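PDB 3L7I: teichoic acid biosynthesis protein F, which probably acts in teichoic acid biosynthesis and belongs to the glycosyltransferase-like GT-B superfamily. Local coordinates for residues Y509-A519 / M627-R635. Sequence-based numbering, arbitrary orientation.
Sequences YPRNDVLVNRA and MFDYGILKR
The polar part of this contact converges on the carboxylate of D629, met by R511 and N512. R511 forms a salt bridge, NH2 lying 2.7 Å from D629 OD2 and 2.8 Å from D629 OD1, so one nitrogen faces both oxygens. The carboxylate sits at the guanidinium edge with the two planes 65° apart, which excludes the flat two-nitrogen pairing. Bends at chi2 and chi3 carry the guanidinium there, and Y509 CD2 lies above one face, offset toward the rim. N512 ND2 donates to D629 OD2 (3.2 Å, 150° at the hydrogen); the acceptor lies in the amide plane and uses its anti lone pair. OD2 thus takes one hydrogen bond and one salt bridge. The R511 guanidinium is itself held by D367 through NE.

Apolar contacts continue toward A519. I632 CD1 lies over one face of the N512 amide, 3.5 Å from ND2, and 3.9 Å from L515 CD1, while its other branch, CG2, meets V516 CG2 at 3.7 Å. L633 places CD2 3.9 Å from A519 CB. Helix 609-614 backs the contact, with L614 against L515 and F613 against L633 and D629.

Segment 509-519 follows strand 504-506 of the seven-stranded parallel sheet, and Y509 and P510 touch S368 of helix 367-379; 627-635 precedes strand 637-640 of the six-stranded one. This is consistent with the junction between the two Rossmann-like domains of a GT-B fold.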
# COMPACT_ATOMS: atom_id res chain seq x y z
N TYR A 509 34.27 -6.86 -39.55
CA TYR A 509 33.70 -7.76 -38.54
C TYR A 509 34.74 -8.69 -37.92
O TYR A 509 35.50 -9.36 -38.62
CB TYR A 509 32.54 -8.56 -39.12
CG TYR A 509 31.30 -7.73 -39.28
CD1 TYR A 509 30.80 -7.04 -38.20
CD2 TYR A 509 30.64 -7.64 -40.49
CE1 TYR A 509 29.67 -6.27 -38.30
CE2 TYR A 509 29.49 -6.87 -40.61
CZ TYR A 509 29.01 -6.18 -39.50
OH TYR A 509 27.89 -5.39 -39.55
N PRO A 510 34.78 -8.72 -36.59
CA PRO A 510 35.70 -9.66 -35.94
C PRO A 510 35.45 -11.09 -36.44
O PRO A 510 36.39 -11.87 -36.57
CB PRO A 510 35.34 -9.52 -34.46
CG PRO A 510 34.95 -8.09 -34.35
CD PRO A 510 34.19 -7.78 -35.63
N ARG A 511 34.18 -11.40 -36.71
CA ARG A 511 33.76 -12.74 -37.11
C ARG A 511 34.31 -13.06 -38.48
O ARG A 511 34.34 -14.22 -38.89
CB ARG A 511 32.24 -12.79 -37.20
CG ARG A 511 31.70 -11.69 -38.07
CD ARG A 511 30.70 -12.18 -39.06
NE ARG A 511 29.36 -11.79 -38.66
CZ ARG A 511 28.40 -11.40 -39.50
NH1 ARG A 511 27.20 -11.05 -39.03
NH2 ARG A 511 28.65 -11.34 -40.81
N ASN A 512 34.73 -12.01 -39.19
CA ASN A 512 35.27 -12.14 -40.54
C ASN A 512 36.78 -12.34 -40.54
O ASN A 512 37.35 -12.74 -41.56
CB ASN A 512 34.88 -10.94 -41.40
CG ASN A 512 33.43 -11.00 -41.90
OD1 ASN A 512 32.77 -12.03 -41.81
ND2 ASN A 512 32.94 -9.87 -42.43
N ASP A 513 37.42 -12.09 -39.40
CA ASP A 513 38.88 -12.20 -39.26
C ASP A 513 39.42 -13.46 -39.93
O ASP A 513 40.30 -13.38 -40.81
CB ASP A 513 39.29 -12.18 -37.77
CG ASP A 513 39.37 -10.76 -37.17
OD1 ASP A 513 39.22 -9.76 -37.92
OD2 ASP A 513 39.59 -10.65 -35.93
N VAL A 514 38.89 -14.61 -39.53
CA VAL A 514 39.32 -15.91 -40.08
C VAL A 514 39.29 -15.98 -41.62
O VAL A 514 40.07 -16.71 -42.22
CB VAL A 514 38.47 -17.09 -39.51
CG1 VAL A 514 39.13 -17.74 -38.32
CG2 VAL A 514 37.08 -16.62 -39.18
N LEU A 515 38.36 -15.25 -42.26
CA LEU A 515 38.27 -15.30 -43.72
C LEU A 515 39.51 -14.64 -44.32
O LEU A 515 39.98 -14.99 -45.40
CB LEU A 515 36.99 -14.63 -44.21
CG LEU A 515 35.68 -15.20 -43.64
CD1 LEU A 515 34.51 -14.44 -44.20
CD2 LEU A 515 35.52 -16.69 -43.93
N VAL A 516 40.06 -13.69 -43.58
CA VAL A 516 41.26 -12.99 -44.03
C VAL A 516 42.56 -13.72 -43.62
O VAL A 516 43.47 -13.89 -44.44
CB VAL A 516 41.26 -11.56 -43.51
CG1 VAL A 516 42.65 -10.97 -43.61
CG2 VAL A 516 40.26 -10.72 -44.29
N ASN A 517 42.62 -14.15 -42.36
CA ASN A 517 43.84 -14.75 -41.80
C ASN A 517 44.05 -16.26 -42.00
O ASN A 517 45.15 -16.76 -41.72
CB ASN A 517 43.90 -14.51 -40.30
CG ASN A 517 43.71 -13.07 -39.94
OD1 ASN A 517 44.22 -12.18 -40.62
ND2 ASN A 517 42.98 -12.83 -38.85
N ARG A 518 43.03 -16.99 -42.45
CA ARG A 518 43.06 -18.45 -42.34
C ARG A 518 42.66 -19.19 -43.60
O ARG A 518 42.64 -20.43 -43.60
CB ARG A 518 42.11 -18.90 -41.24
CG ARG A 518 42.54 -18.53 -39.83
CD ARG A 518 43.33 -19.65 -39.21
NE ARG A 518 42.84 -20.00 -37.89
CZ ARG A 518 43.23 -21.07 -37.21
NH1 ARG A 518 44.12 -21.91 -37.74
NH2 ARG A 518 42.73 -21.31 -36.00
N ALA A 519 42.31 -18.47 -44.66
CA ALA A 519 41.81 -19.13 -45.86
C ALA A 519 42.84 -20.11 -46.46
O ALA A 519 42.49 -20.99 -47.26
CB ALA A 519 41.36 -18.12 -46.89
N MET A 627 26.11 -12.64 -48.39
CA MET A 627 26.93 -12.45 -49.58
C MET A 627 28.07 -11.45 -49.31
O MET A 627 29.14 -11.54 -49.91
CB MET A 627 26.08 -12.00 -50.76
CG MET A 627 25.25 -10.78 -50.46
SD MET A 627 24.56 -10.13 -51.97
CE MET A 627 23.71 -8.67 -51.35
N PHE A 628 27.84 -10.52 -48.40
CA PHE A 628 28.82 -9.48 -48.14
C PHE A 628 29.96 -10.05 -47.33
O PHE A 628 31.06 -9.50 -47.33
CB PHE A 628 28.21 -8.30 -47.38
CG PHE A 628 27.15 -7.56 -48.14
CD1 PHE A 628 27.44 -6.91 -49.31
CD2 PHE A 628 25.86 -7.49 -47.65
CE1 PHE A 628 26.48 -6.22 -50.00
CE2 PHE A 628 24.89 -6.80 -48.34
CZ PHE A 628 25.21 -6.17 -49.51
N ASP A 629 29.71 -11.14 -46.62
CA ASP A 629 30.75 -11.77 -45.83
C ASP A 629 31.60 -12.64 -46.73
O ASP A 629 32.82 -12.49 -46.81
CB ASP A 629 30.13 -12.66 -44.75
CG ASP A 629 29.37 -11.88 -43.70
OD1 ASP A 629 28.19 -12.22 -43.46
OD2 ASP A 629 29.95 -10.92 -43.13
N TYR A 630 30.92 -13.55 -47.41
CA TYR A 630 31.57 -14.55 -48.25
C TYR A 630 32.46 -13.88 -49.29
O TYR A 630 33.47 -14.43 -49.71
CB TYR A 630 30.52 -15.44 -48.89
CG TYR A 630 31.10 -16.54 -49.70
CD1 TYR A 630 31.74 -17.60 -49.09
CD2 TYR A 630 31.03 -16.52 -51.08
CE1 TYR A 630 32.30 -18.63 -49.85
CE2 TYR A 630 31.59 -17.53 -51.85
CZ TYR A 630 32.22 -18.59 -51.23
OH TYR A 630 32.76 -19.58 -51.98
N GLY A 631 32.08 -12.66 -49.67
CA GLY A 631 32.79 -11.86 -50.67
C GLY A 631 34.24 -11.53 -50.35
O GLY A 631 35.02 -11.20 -51.23
N ILE A 632 34.61 -11.61 -49.08
CA ILE A 632 35.99 -11.39 -48.74
C ILE A 632 36.87 -12.42 -49.44
O ILE A 632 38.04 -12.16 -49.73
CB ILE A 632 36.21 -11.48 -47.24
CG1 ILE A 632 35.38 -10.41 -46.51
CG2 ILE A 632 37.69 -11.38 -46.92
CD1 ILE A 632 35.23 -10.65 -45.01
N LEU A 633 36.30 -13.60 -49.72
CA LEU A 633 37.08 -14.70 -50.29
C LEU A 633 37.29 -14.58 -51.81
O LEU A 633 38.11 -15.32 -52.38
CB LEU A 633 36.48 -16.06 -49.92
CG LEU A 633 36.45 -16.40 -48.42
CD1 LEU A 633 35.48 -17.59 -48.10
CD2 LEU A 633 37.85 -16.65 -47.90
N LYS A 634 36.57 -13.65 -52.45
CA LYS A 634 36.64 -13.43 -53.91
C LYS A 634 36.37 -14.72 -54.67
O LYS A 634 37.11 -15.10 -55.57
CB LYS A 634 37.98 -12.83 -54.33
CG LYS A 634 38.38 -11.59 -53.57
CD LYS A 634 39.61 -10.92 -54.18
CE LYS A 634 40.41 -10.17 -53.12
NZ LYS A 634 41.54 -9.38 -53.71
N ARG A 635 35.31 -15.41 -54.28
CA ARG A 635 34.94 -16.65 -54.91
C ARG A 635 33.59 -16.44 -55.60
O ARG A 635 32.91 -15.45 -55.33
CB ARG A 635 34.90 -17.79 -53.87
CG ARG A 635 36.16 -18.62 -53.80
CD ARG A 635 36.97 -18.47 -52.54
NE ARG A 635 36.57 -19.45 -51.54
CZ ARG A 635 37.34 -19.93 -50.55
NH1 ARG A 635 36.82 -20.80 -49.70
NH2 ARG A 635 38.61 -19.54 -50.40